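Local coordinates for periplasmic molybdate-binding protein (Azotobacter vinelandii, PDB 1ATG), which binds molybdate or tungstate in a pocket between its two domains, probably as the periplasmic receptor of an ABC transporter, at residues A18-F21 / A22-T25; D132-T135 / A136-R139; Q148-S151 / Q152-G156; E207-M210 / S211-G215. One frame throughout, in Å; residues are numbered along the deposited sequence. Where two conformers were deposited one is given.

Interaction 1 of 4, residues A18-F21 / A22-T25; sequences AGQF and AKQT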
ATOM      1  N   ALA A  18     -12.351  -9.219  -2.656  1.00 10.19           N
ATOM      2  CA  ALA A  18     -13.792  -8.989  -2.629  1.00 11.64           C
ATOM      3  C   ALA A  18     -14.493  -9.870  -3.648  1.00 11.71           C
ATOM      4  O   ALA A  18     -15.545 -10.480  -3.343  1.00 12.29           O
ATOM      5  CB  ALA A  18     -14.058  -7.514  -2.915  1.00 14.85           C
ATOM      6  N   GLY A  19     -13.974 -10.050  -4.847  1.00 11.58           N
ATOM      7  CA  GLY A  19     -14.538 -10.906  -5.876  1.00 11.71           C
ATOM      8  C   GLY A  19     -14.616 -12.348  -5.382  1.00 11.90           C
ATOM      9  O   GLY A  19     -15.645 -13.027  -5.549  1.00 12.09           O
ATOM     10  N   GLN A  20     -13.542 -12.843  -4.770  1.00 10.79           N
ATOM     11  CA  GLN A  20     -13.551 -14.207  -4.251  1.00 10.25           C
ATOM     12  C   GLN A  20     -14.503 -14.341  -3.077  1.00  9.11           C
ATOM     13  O   GLN A  20     -15.229 -15.360  -2.988  1.00 10.42           O
ATOM     14  CB  GLN A  20     -12.131 -14.620  -3.880  1.00 10.08           C
ATOM     15  CG  GLN A  20     -12.011 -16.020  -3.297  1.00 11.38           C
ATOM     16  CD  GLN A  20     -12.500 -17.111  -4.221  1.00 13.04           C
ATOM     17  OE1 GLN A  20     -12.848 -18.216  -3.763  1.00 13.80           O
ATOM     18  NE2 GLN A  20     -12.582 -16.869  -5.519  1.00 13.71           N
ATOM     19  N   PHE A  21     -14.572 -13.384  -2.175  1.00  9.26           N
ATOM     20  CA  PHE A  21     -15.454 -13.449  -1.018  1.00  8.74           C
ATOM     21  C   PHE A  21     -16.902 -13.476  -1.479  1.00 10.24           C
ATOM     22  O   PHE A  21     -17.747 -14.184  -0.907  1.00 10.17           O
ATOM     23  CB  PHE A  21     -15.178 -12.265  -0.094  1.00  9.47           C
ATOM     24  CG  PHE A  21     -15.963 -12.228   1.183  1.00  8.45           C
ATOM     25  CD1 PHE A  21     -15.748 -13.168   2.182  1.00  9.63           C
ATOM     26  CD2 PHE A  21     -16.912 -11.241   1.396  1.00 10.52           C
ATOM     27  CE1 PHE A  21     -16.462 -13.116   3.363  1.00 10.55           C
ATOM     28  CE2 PHE A  21     -17.628 -11.191   2.577  1.00 12.36           C
ATOM     29  CZ  PHE A  21     -17.409 -12.133   3.565  1.00 10.04           C
ATOM     30  N   ALA A  22     -17.213 -12.707  -2.523  1.00 11.80           N
ATOM     31  CA  ALA A  22     -18.558 -12.689  -3.101  1.00 12.97           C
ATOM     32  C   ALA A  22     -18.890 -14.018  -3.748  1.00 12.63           C
ATOM     33  O   ALA A  22     -20.005 -14.545  -3.535  1.00 13.35           O
ATOM     34  CB  ALA A  22     -18.629 -11.552  -4.115  1.00 14.33           C
ATOM     35  N   LYS A  23     -17.990 -14.622  -4.493  1.00 12.92           N
ATOM     36  CA  LYS A  23     -18.226 -15.924  -5.098  1.00 14.34           C
ATOM     37  C   LYS A  23     -18.514 -16.951  -4.006  1.00 12.78           C
ATOM     38  O   LYS A  23     -19.433 -17.777  -4.132  1.00 14.16           O
ATOM     39  CB  LYS A  23     -17.024 -16.360  -5.926  1.00 15.90           C
ATOM     40  CG  LYS A  23     -17.006 -17.782  -6.443  1.00 21.52           C
ATOM     41  CD  LYS A  23     -15.733 -18.108  -7.205  1.00 24.81           C
ATOM     42  CE  LYS A  23     -15.702 -19.551  -7.675  1.00 27.65           C
ATOM     43  NZ  LYS A  23     -16.590 -19.778  -8.848  1.00 29.91           N
ATOM     44  N   GLN A  24     -17.718 -16.954  -2.940  1.00 11.10           N
ATOM     45  CA  GLN A  24     -17.889 -17.942  -1.890  1.00 11.02           C
ATOM     46  C   GLN A  24     -19.123 -17.761  -1.037  1.00 10.26           C
ATOM     47  O   GLN A  24     -19.743 -18.781  -0.676  1.00 12.09           O
ATOM     48  CB  GLN A  24     -16.652 -17.885  -0.971  1.00 10.05           C
ATOM     49  CG  GLN A  24     -15.389 -18.379  -1.644  1.00 11.13           C
ATOM     50  CD  GLN A  24     -14.201 -18.289  -0.698  1.00 10.16           C
ATOM     51  OE1 GLN A  24     -14.381 -18.252   0.518  1.00 10.26           O
ATOM     52  NE2 GLN A  24     -13.010 -18.296  -1.270  1.00  9.51           N
ATOM     53  N   THR A  25     -19.481 -16.554  -0.658  1.00 10.43           N
ATOM     54  CA  THR A  25     -20.504 -16.265   0.312  1.00 11.02           C
ATOM     55  C   THR A  25     -21.740 -15.551  -0.195  1.00 11.49           C
ATOM     56  O   THR A  25     -22.719 -15.466   0.544  1.00 11.48           O
ATOM     57  CB  THR A  25     -19.962 -15.365   1.459  1.00 10.29           C
ATOM     58  OG1 THR A  25     -19.741 -14.038   0.957  1.00 10.38           O
ATOM     59  CG2 THR A  25     -18.670 -15.930   2.023  1.00 10.17           C
TER
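Thr25 turns its hydroxyl over the ring of Phe21, one turn earlier in the helix. OG1 lies 3.8 Å above the plane of that ring, over its centre, while the methyl CG2 sits off-centre over the ring, 3.8 Å from Phe21 CE1, in a CH-pi contact. Phe21 has CG anti to the backbone N (chi1 -177°), which swings the ring out from the helix beside Thr25. The same hydroxyl donates to Phe21 O at 2.7 Å from Thr25 OG1, well above the carbonyl plane. Thr25 N reaches that oxygen from the opposite face at 2.9 Å, so two donors grip Phe21 O. OG1 in turn meets His27 N just past the helix. On the neighbouring flank Gln20 and Gln24 bring their amides together with planes 69° apart: Gln24 NE2 donates to Gln20 OE1, but the 2.5 Å between them is shorter than such a bond should be, and its exact length is doubtful. Gln24 OE1 is taken by Trp212 NE1, and Phe21 packs against Phe209 edge-to-face, so both side chains also reach helix 203-212. With an alanine at Phe21, Thr25 CG2 would probably lose its aromatic support and a gap would open beside Phe209 and Trp212. These i to i+4 pairs close the C-terminal turn of helix 11-25, the connecting helix of a beta-alpha-beta crossover between parallel strands 2-7 and 29-34.

Interaction 2 of 4, residues D132-T135 / A136-R139; sequences DKLT and AQER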
ATOM      1  N   ASP A 132      18.678  14.517   0.370  1.00  6.67           N
ATOM      2  CA  ASP A 132      18.959  15.956   0.273  1.00  6.97           C
ATOM      3  C   ASP A 132      19.276  16.389  -1.155  1.00  7.82           C
ATOM      4  O   ASP A 132      18.754  17.436  -1.560  1.00  8.48           O
ATOM      5  CB  ASP A 132      20.104  16.317   1.217  1.00  9.30           C
ATOM      6  CG  ASP A 132      19.755  16.178   2.688  1.00 10.44           C
ATOM      7  OD1 ASP A 132      18.568  16.216   3.044  1.00 11.67           O
ATOM      8  OD2 ASP A 132      20.711  16.015   3.485  1.00 12.59           O
ATOM      9  N   LYS A 133      20.115  15.622  -1.821  1.00  7.17           N
ATOM     10  CA  LYS A 133      20.484  16.004  -3.192  1.00  8.84           C
ATOM     11  C   LYS A 133      19.283  16.015  -4.120  1.00  7.98           C
ATOM     12  O   LYS A 133      19.070  16.982  -4.869  1.00  8.91           O
ATOM     13  CB  LYS A 133      21.550  15.034  -3.698  0.50 12.31           C
ATOM     14  CG  LYS A 133      21.865  15.084  -5.184  0.50 18.25           C
ATOM     15  CD  LYS A 133      22.125  13.686  -5.731  0.50 19.20           C
ATOM     16  CE  LYS A 133      22.838  13.711  -7.067  0.50 22.16           C
ATOM     17  NZ  LYS A 133      21.880  13.654  -8.206  0.50 18.97           N
ATOM     18  N   LEU A 134      18.456  14.957  -4.082  1.00  7.69           N
ATOM     19  CA  LEU A 134      17.321  14.884  -5.008  1.00  7.08           C
ATOM     20  C   LEU A 134      16.255  15.901  -4.668  1.00  7.29           C
ATOM     21  O   LEU A 134      15.542  16.405  -5.558  1.00  9.12           O
ATOM     22  CB  LEU A 134      16.764  13.461  -5.041  1.00  7.35           C
ATOM     23  CG  LEU A 134      17.728  12.448  -5.657  1.00  7.76           C
ATOM     24  CD1 LEU A 134      17.157  11.039  -5.516  1.00  9.50           C
ATOM     25  CD2 LEU A 134      18.042  12.746  -7.116  1.00 10.34           C
ATOM     26  N   THR A 135      16.124  16.276  -3.408  1.00  7.62           N
ATOM     27  CA  THR A 135      15.200  17.322  -2.998  1.00  8.16           C
ATOM     28  C   THR A 135      15.702  18.675  -3.497  1.00  8.40           C
ATOM     29  O   THR A 135      14.944  19.453  -4.087  1.00 10.07           O
ATOM     30  CB  THR A 135      15.062  17.335  -1.468  1.00  8.73           C
ATOM     31  OG1 THR A 135      14.504  16.082  -1.033  1.00  8.42           O
ATOM     32  CG2 THR A 135      14.148  18.457  -0.995  1.00 11.15           C
ATOM     33  N   ALA A 136      16.996  18.955  -3.326  1.00  9.44           N
ATOM     34  CA  ALA A 136      17.576  20.218  -3.785  1.00  9.48           C
ATOM     35  C   ALA A 136      17.459  20.377  -5.297  1.00 10.66           C
ATOM     36  O   ALA A 136      17.225  21.482  -5.819  1.00 10.70           O
ATOM     37  CB  ALA A 136      19.039  20.312  -3.380  1.00 10.73           C
ATOM     38  N   GLN A 137      17.631  19.272  -6.021  1.00  9.61           N
ATOM     39  CA  GLN A 137      17.515  19.260  -7.470  1.00  9.57           C
ATOM     40  C   GLN A 137      16.073  19.261  -7.944  1.00  9.42           C
ATOM     41  O   GLN A 137      15.836  19.255  -9.171  1.00  9.84           O
ATOM     42  CB  GLN A 137      18.239  18.025  -8.019  1.00 10.45           C
ATOM     43  CG  GLN A 137      19.746  18.127  -7.817  1.00 11.15           C
ATOM     44  CD  GLN A 137      20.479  16.885  -8.246  1.00 12.96           C
ATOM     45  OE1 GLN A 137      19.907  15.793  -8.396  1.00 11.87           O
ATOM     46  NE2 GLN A 137      21.780  17.019  -8.460  1.00 14.16           N
ATOM     47  N   GLU A 138      15.095  19.219  -7.066  1.00  8.50           N
ATOM     48  CA  GLU A 138      13.684  19.214  -7.409  1.00  9.52           C
ATOM     49  C   GLU A 138      13.315  18.029  -8.291  1.00  7.49           C
ATOM     50  O   GLU A 138      12.468  18.104  -9.198  1.00  9.39           O
ATOM     51  CB  GLU A 138      13.286  20.560  -8.043  1.00 11.67           C
ATOM     52  CG  GLU A 138      13.472  21.714  -7.058  1.00 16.63           C
ATOM     53  CD  GLU A 138      12.867  23.013  -7.549  1.00 23.62           C
ATOM     54  OE1 GLU A 138      13.022  23.330  -8.745  1.00 30.61           O
ATOM     55  OE2 GLU A 138      12.233  23.715  -6.733  1.00 32.56           O
ATOM     56  N   ARG A 139      13.956  16.894  -8.039  1.00  6.71           N
ATOM     57  CA  ARG A 139      13.661  15.698  -8.831  1.00  6.67           C
ATOM     58  C   ARG A 139      12.601  14.826  -8.212  1.00  5.79           C
ATOM     59  O   ARG A 139      12.084  13.949  -8.919  1.00  6.85           O
ATOM     60  CB  ARG A 139      14.962  14.949  -9.102  1.00  8.92           C
ATOM     61  CG  ARG A 139      15.750  15.818 -10.098  1.00 10.96           C
ATOM     62  CD  ARG A 139      17.150  15.307 -10.255  1.00 11.65           C
ATOM     63  NE  ARG A 139      17.228  14.055 -10.995  1.00  9.34           N
ATOM     64  CZ  ARG A 139      18.338  13.330 -11.034  1.00  9.61           C
ATOM     65  NH1 ARG A 139      19.413  13.730 -10.347  1.00 10.40           N
ATOM     66  NH2 ARG A 139      18.406  12.221 -11.733  1.00  9.16           N
TER
HETATM   67  O   HOH W   1      23.215  15.343  -9.877  1.00 43.84           O
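Ala136 and Asp132 join through an ordinary helical bond, Ala136 N to Asp132 O at 2.9 Å, at the end of helix 131-136. Next, Gln137 donates its backbone N to Lys133 O and sends an extended side chain across that of the lysine. Its OE1 takes Arg139 NH1 at 2.9 Å and, from the opposite face of the amide plane, Lys133 NZ, also at 2.9 Å in the conformer given, one of two deposited. In that conformer the carbonyl oxygen would lie between two cationic groups, whose nitrogens NZ and NH1 are 3.3 Å apart and might otherwise repel each other. A water accepts from Gln137 NE2 and, in the same conformer, from Lys133 NZ. Glu138 then leaves the helix with positive phi (59°), its N bonded to Thr135 O from well above the carbonyl plane. Arg139 follows, its N binding Leu134 O at 3.0 Å, nearly in line with the C=O. Leu134 CD2 covers one face of the guanidinium, 3.6 Å from Arg139 NH1, while Gln137 OE1 lies in the guanidinium plane. Beyond the segments, Arg139 NH2 bonds Trp104 O and Gly101 O, and NE bonds Arg105 O. A leucine in place of Arg139 would probably leave these carbonyls without this donor and Gln137 OE1 with one partner fewer. The paired backbone bonds and the positive phi of Glu138 define a Schellman motif, which ends the helix and leads into strand 140-143.

Interaction 3 of 4, residues Q148-S151 / Q152-G156; sequences QAHS and QTASG. With SO4 (sulfate ion), chain D.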
ATOM      1  N   GLN A 148      -1.332   7.122  -6.869  1.00  4.75           N
ATOM      2  CA  GLN A 148      -0.914   8.188  -7.779  1.00  5.65           C
ATOM      3  C   GLN A 148       0.546   8.045  -8.179  1.00  5.31           C
ATOM      4  O   GLN A 148       0.867   8.243  -9.359  1.00  5.78           O
ATOM      5  CB  GLN A 148      -1.198   9.558  -7.169  1.00  6.36           C
ATOM      6  CG  GLN A 148      -0.764  10.709  -8.073  1.00 11.18           C
ATOM      7  CD  GLN A 148      -1.248  12.046  -7.555  1.00 11.62           C
ATOM      8  OE1 GLN A 148      -0.659  12.681  -6.683  1.00 12.93           O
ATOM      9  NE2 GLN A 148      -2.377  12.505  -8.106  1.00 17.83           N
ATOM     10  N   ALA A 149       1.455   7.636  -7.282  1.00  4.85           N
ATOM     11  CA  ALA A 149       2.845   7.418  -7.675  1.00  4.82           C
ATOM     12  C   ALA A 149       2.915   6.360  -8.777  1.00  4.90           C
ATOM     13  O   ALA A 149       3.654   6.513  -9.746  1.00  4.73           O
ATOM     14  CB  ALA A 149       3.668   7.015  -6.468  1.00  5.43           C
ATOM     15  N   HIS A 150       2.142   5.282  -8.575  1.00  4.29           N
ATOM     16  CA  HIS A 150       2.110   4.238  -9.599  1.00  4.98           C
ATOM     17  C   HIS A 150       1.555   4.744 -10.930  1.00  4.55           C
ATOM     18  O   HIS A 150       2.128   4.450 -11.978  1.00  4.84           O
ATOM     19  CB  HIS A 150       1.294   3.037  -9.081  1.00  5.24           C
ATOM     20  CG  HIS A 150       1.040   2.054 -10.181  1.00  5.71           C
ATOM     21  ND1 HIS A 150      -0.172   2.011 -10.827  1.00  8.39           N
ATOM     22  CD2 HIS A 150       1.840   1.129 -10.762  1.00  6.09           C
ATOM     23  CE1 HIS A 150      -0.113   1.082 -11.775  1.00  8.44           C
ATOM     24  NE2 HIS A 150       1.084   0.540 -11.761  1.00  6.72           N
ATOM     25  N   SER A 151       0.460   5.495 -10.895  1.00  4.71           N
ATOM     26  CA  SER A 151      -0.128   6.060 -12.103  0.60  6.05           C
ATOM     27  C   SER A 151       0.868   6.931 -12.866  1.00  5.72           C
ATOM     28  O   SER A 151       1.034   6.835 -14.091  1.00  6.26           O
ATOM     29  CB  SER A 151      -1.327   6.963 -11.738  0.60  7.62           C
ATOM     30  OG  SER A 151      -1.719   7.637 -12.931  0.60 11.96           O
ATOM     31  N   GLN A 152       1.549   7.797 -12.128  1.00  5.38           N
ATOM     32  CA  GLN A 152       2.522   8.701 -12.738  1.00  5.37           C
ATOM     33  C   GLN A 152       3.673   7.953 -13.366  1.00  4.37           C
ATOM     34  O   GLN A 152       4.191   8.324 -14.425  1.00  5.38           O
ATOM     35  CB  GLN A 152       3.049   9.660 -11.679  1.00  5.58           C
ATOM     36  CG  GLN A 152       2.027  10.646 -11.150  1.00  8.94           C
ATOM     37  CD  GLN A 152       1.271  11.410 -12.219  1.00 15.64           C
ATOM     38  OE1 GLN A 152       1.868  12.093 -13.050  1.00 17.04           O
ATOM     39  NE2 GLN A 152      -0.053  11.296 -12.237  1.00 20.33           N
ATOM     40  N   THR A 153       4.127   6.881 -12.708  1.00  4.57           N
ATOM     41  CA  THR A 153       5.224   6.094 -13.244  1.00  5.24           C
ATOM     42  C   THR A 153       4.766   5.257 -14.427  1.00  4.06           C
ATOM     43  O   THR A 153       5.467   5.140 -15.433  1.00  4.89           O
ATOM     44  CB  THR A 153       5.824   5.202 -12.139  1.00  4.36           C
ATOM     45  OG1 THR A 153       6.135   6.009 -10.994  1.00  4.69           O
ATOM     46  CG2 THR A 153       7.116   4.562 -12.605  1.00  5.14           C
ATOM     47  N   ALA A 154       3.565   4.676 -14.329  1.00  4.15           N
ATOM     48  CA  ALA A 154       3.056   3.799 -15.378  1.00  4.40           C
ATOM     49  C   ALA A 154       2.852   4.497 -16.715  1.00  4.37           C
ATOM     50  O   ALA A 154       2.966   3.864 -17.767  1.00  5.38           O
ATOM     51  CB  ALA A 154       1.749   3.145 -14.946  1.00  4.77           C
ATOM     52  N   SER A 155       2.489   5.769 -16.677  1.00  4.33           N
ATOM     53  CA  SER A 155       2.299   6.537 -17.900  1.00  4.62           C
ATOM     54  C   SER A 155       3.594   7.160 -18.401  1.00  4.34           C
ATOM     55  O   SER A 155       3.597   7.777 -19.481  1.00  5.20           O
ATOM     56  CB  SER A 155       1.306   7.673 -17.616  1.00  6.36           C
ATOM     57  OG  SER A 155       1.863   8.563 -16.667  1.00  5.61           O
ATOM     58  N   GLY A 156       4.660   7.101 -17.610  1.00  4.06           N
ATOM     59  CA  GLY A 156       5.889   7.788 -17.955  1.00  4.93           C
ATOM     60  C   GLY A 156       5.868   9.249 -17.509  1.00  3.48           C
ATOM     61  O   GLY A 156       6.882   9.941 -17.765  1.00  4.73           O
TER
HETATM   62  S   SO4 D 451      -3.572   9.963 -10.888  0.50 14.83           S
HETATM   63  O1  SO4 D 451      -4.553   9.570 -11.959  0.50 17.89           O
HETATM   64  O2  SO4 D 451      -2.197   9.929 -11.482  0.50 17.35           O
HETATM   65  O3  SO4 D 451      -3.665   8.997  -9.747  0.50 17.08           O
HETATM   66  O4  SO4 D 451      -3.876  11.345 -10.403  0.50 16.76           O
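Helix 146-154 starts at the oxyanion pocket, where Val146 belongs to the tungstate site, and its first two turns carry a second anion on one flank. This is a sulfate, probably from the crystallisation liquor. Gln148, Ser151 and Gln152 hold it, spaced three and four residues apart so that their side chains converge. Gln152 NE2 donates to sulfate O2 at 2.7 Å, as does Ser151 OG at 2.8 Å in the conformer given, one of two deposited, while Gln148 NE2 reaches O4 at 3.0 Å in a fairly straight bond (166°). Gln152 bends at chi2 (-51°), which curls its amide back to the anion; the Gln148 chain is extended and its OE1 accepts from Asn144 N. On another side of the helix Thr153 turns OG1 back to Ala149 O at 2.8 Å. Thr153 N binds the same oxygen from the opposite face of the carbonyl plane, at 3.0 Å. Ala154 CB lies over one face of the His150 ring toward its rim, and that ring also meets Trp85 with planes nearly parallel. The two amides, and the serine hydroxyl in this conformer, are neutral donors, so the anion is held by hydrogen bonds from these side chains without a charged partner among them.

Interaction 4 of 4, residues E207-M210 / S211-G215; sequences EQFM and SWMKG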
ATOM      1  N   GLU A 207     -16.800  -8.936  11.075  1.00 13.04           N
ATOM      2  CA  GLU A 207     -16.013  -9.976  11.720  1.00 12.69           C
ATOM      3  C   GLU A 207     -15.855 -11.191  10.817  1.00 12.48           C
ATOM      4  O   GLU A 207     -14.773 -11.787  10.770  1.00 13.08           O
ATOM      5  CB  GLU A 207     -16.628 -10.335  13.077  1.00 14.12           C
ATOM      6  CG  GLU A 207     -16.486  -9.199  14.078  1.00 18.40           C
ATOM      7  CD  GLU A 207     -17.111  -9.506  15.426  1.00 19.93           C
ATOM      8  OE1 GLU A 207     -18.071 -10.302  15.466  1.00 25.25           O
ATOM      9  OE2 GLU A 207     -16.637  -8.936  16.433  1.00 22.56           O
ATOM     10  N   GLN A 208     -16.873 -11.551  10.057  1.00 12.53           N
ATOM     11  CA  GLN A 208     -16.783 -12.668   9.122  1.00 12.05           C
ATOM     12  C   GLN A 208     -15.726 -12.371   8.063  1.00 10.14           C
ATOM     13  O   GLN A 208     -14.886 -13.217   7.762  1.00 11.63           O
ATOM     14  CB  GLN A 208     -18.125 -12.966   8.451  1.00 14.42           C
ATOM     15  CG  GLN A 208     -18.045 -14.130   7.473  1.00 14.39           C
ATOM     16  CD  GLN A 208     -19.341 -14.459   6.779  1.00 14.80           C
ATOM     17  OE1 GLN A 208     -19.361 -15.210   5.798  1.00 15.08           O
ATOM     18  NE2 GLN A 208     -20.449 -13.914   7.272  1.00 15.82           N
ATOM     19  N   PHE A 209     -15.786 -11.173   7.478  1.00 10.75           N
ATOM     20  CA  PHE A 209     -14.809 -10.799   6.448  1.00 10.35           C
ATOM     21  C   PHE A 209     -13.408 -10.753   7.019  1.00  8.92           C
ATOM     22  O   PHE A 209     -12.452 -11.240   6.390  1.00  9.42           O
ATOM     23  CB  PHE A 209     -15.227  -9.467   5.811  1.00 10.37           C
ATOM     24  CG  PHE A 209     -14.311  -9.042   4.693  1.00  8.62           C
ATOM     25  CD1 PHE A 209     -14.229  -9.790   3.534  1.00 10.08           C
ATOM     26  CD2 PHE A 209     -13.529  -7.902   4.806  1.00 11.98           C
ATOM     27  CE1 PHE A 209     -13.388  -9.410   2.501  1.00 11.40           C
ATOM     28  CE2 PHE A 209     -12.690  -7.528   3.772  1.00 10.38           C
ATOM     29  CZ  PHE A 209     -12.611  -8.270   2.621  1.00 12.78           C
ATOM     30  N   MET A 210     -13.212 -10.211   8.208  1.00  9.85           N
ATOM     31  CA  MET A 210     -11.910 -10.132   8.856  1.00 10.32           C
ATOM     32  C   MET A 210     -11.359 -11.529   9.135  1.00 10.24           C
ATOM     33  O   MET A 210     -10.157 -11.765   8.993  1.00  9.40           O
ATOM     34  CB  MET A 210     -11.970  -9.275  10.113  1.00 11.20           C
ATOM     35  CG  MET A 210     -12.212  -7.798   9.821  1.00 12.29           C
ATOM     36  SD  MET A 210     -10.793  -6.917   9.144  1.00 16.17           S
ATOM     37  CE  MET A 210     -10.049  -6.356  10.682  1.00 18.26           C
ATOM     38  N   SER A 211     -12.234 -12.466   9.511  1.00 10.30           N
ATOM     39  CA  SER A 211     -11.829 -13.849   9.720  0.70  9.96           C
ATOM     40  C   SER A 211     -11.430 -14.492   8.394  1.00  8.74           C
ATOM     41  O   SER A 211     -10.396 -15.144   8.279  1.00  9.24           O
ATOM     42  CB  SER A 211     -12.943 -14.678  10.370  0.70 11.58           C
ATOM     43  OG  SER A 211     -12.613 -16.064  10.360  0.70 13.53           O
ATOM     44  N   TRP A 212     -12.216 -14.251   7.358  1.00  8.93           N
ATOM     45  CA  TRP A 212     -11.958 -14.772   6.027  1.00  8.70           C
ATOM     46  C   TRP A 212     -10.620 -14.279   5.476  1.00  7.74           C
ATOM     47  O   TRP A 212      -9.866 -15.008   4.835  1.00  6.98           O
ATOM     48  CB  TRP A 212     -13.094 -14.373   5.076  1.00  9.91           C
ATOM     49  CG  TRP A 212     -12.899 -14.916   3.691  1.00  8.22           C
ATOM     50  CD1 TRP A 212     -13.238 -16.152   3.220  1.00 10.51           C
ATOM     51  CD2 TRP A 212     -12.322 -14.209   2.588  1.00  8.43           C
ATOM     52  NE1 TRP A 212     -12.875 -16.265   1.904  1.00 10.11           N
ATOM     53  CE2 TRP A 212     -12.318 -15.076   1.485  1.00  8.64           C
ATOM     54  CE3 TRP A 212     -11.788 -12.918   2.428  1.00  9.08           C
ATOM     55  CZ2 TRP A 212     -11.815 -14.713   0.246  1.00 10.47           C
ATOM     56  CZ3 TRP A 212     -11.302 -12.559   1.185  1.00  9.48           C
ATOM     57  CH2 TRP A 212     -11.310 -13.444   0.109  1.00 10.15           C
ATOM     58  N   MET A 213     -10.283 -13.012   5.779  1.00  7.36           N
ATOM     59  CA  MET A 213      -9.016 -12.434   5.359  1.00  6.93           C
ATOM     60  C   MET A 213      -7.791 -13.159   5.878  1.00  7.16           C
ATOM     61  O   MET A 213      -6.704 -13.005   5.306  1.00  7.71           O
ATOM     62  CB  MET A 213      -8.943 -10.978   5.832  1.00  8.03           C
ATOM     63  CG  MET A 213      -9.766 -10.036   4.965  1.00  9.37           C
ATOM     64  SD  MET A 213      -9.109  -9.808   3.302  1.00  9.22           S
ATOM     65  CE  MET A 213      -7.445  -9.238   3.663  1.00 11.79           C
ATOM     66  N   LYS A 214      -7.952 -13.946   6.945  1.00  7.19           N
ATOM     67  CA  LYS A 214      -6.864 -14.723   7.505  1.00  8.37           C
ATOM     68  C   LYS A 214      -6.849 -16.154   6.972  1.00  8.51           C
ATOM     69  O   LYS A 214      -5.933 -16.903   7.279  1.00  8.22           O
ATOM     70  CB  LYS A 214      -7.021 -14.809   9.040  1.00  8.35           C
ATOM     71  CG  LYS A 214      -7.087 -13.452   9.725  1.00  9.70           C
ATOM     72  CD  LYS A 214      -7.473 -13.577  11.195  1.00 11.81           C
ATOM     73  CE  LYS A 214      -7.544 -12.221  11.874  1.00 13.68           C
ATOM     74  NZ  LYS A 214      -8.748 -11.448  11.486  1.00 16.04           N
ATOM     75  N   GLY A 215      -7.862 -16.546   6.213  1.00  7.93           N
ATOM     76  CA  GLY A 215      -8.025 -17.909   5.729  1.00  8.60           C
ATOM     77  C   GLY A 215      -7.169 -18.213   4.526  1.00  7.69           C
ATOM     78  O   GLY A 215      -6.521 -17.343   3.923  1.00  7.23           O
TER
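Phe209 lays one face of its ring under Met213, whose CG stands 4.0 Å above the ring plane, displaced toward the rim. The two side chains run side by side in the same direction, a CH-pi contact extended into a Met-aromatic one, with Met213 SD 3.9 Å from Phe209 CZ and oblique to the ring. This is i to i+4 packing at the C-terminal end of helix 203-212, which lies against helix 11-25 and beside the strands of the mixed sheet in this periplasmic-binding-protein fold. Trp212 approaches the same phenylalanine from another direction. Its six-membered ring and the Phe209 ring are near parallel (17°) but slid well apart, centroids 5.9 Å from each other, so they barely overlap and meet through Phe209 CE1 and Trp212 CE3 at 3.9 Å. Both Phe209 and Trp212 have CG anti to the backbone N (chi1 -177° and -179°), which sends the two rings off the helix in step. Met210, on a different flank, faces Ala194 and Ile196 of strand 191-196, and Phe209 and Met213 both reach Phe53. The backbone bonds Ser211 N to Glu207 O and Trp212 N to Gln208 O continue the helix, and a type I turn from Trp212 to Gly215 leads to the N-cap of helix 216-224. Lys214 folds back at chi4 over the last turn, and its ammonium meets Phe75 in a cation-pi contact while NZ donates to Met210 O at 2.9 Å, from high above the carbonyl plane.

From the N terminus, interaction 1 comes first, on the helix that crosses between strands 2-7 and 29-34. Interactions 2 and 3 follow with the strand 140-143 between them, the first at a helix end leading into that strand and the second on the helix that leaves it; their centres are about 20 Å apart. Interaction 4 comes last, near the C terminus. Each closes only a helical turn or its end, and all four are in series, none nested or crossed. Interactions 1 and 4 alone touch: helices 11-25 and 203-212, far apart in sequence, are tied by aromatic packing. Interaction 2 lies on the opposite side of the chain's centre from that pair, about 46 Å from interaction 1 between centres.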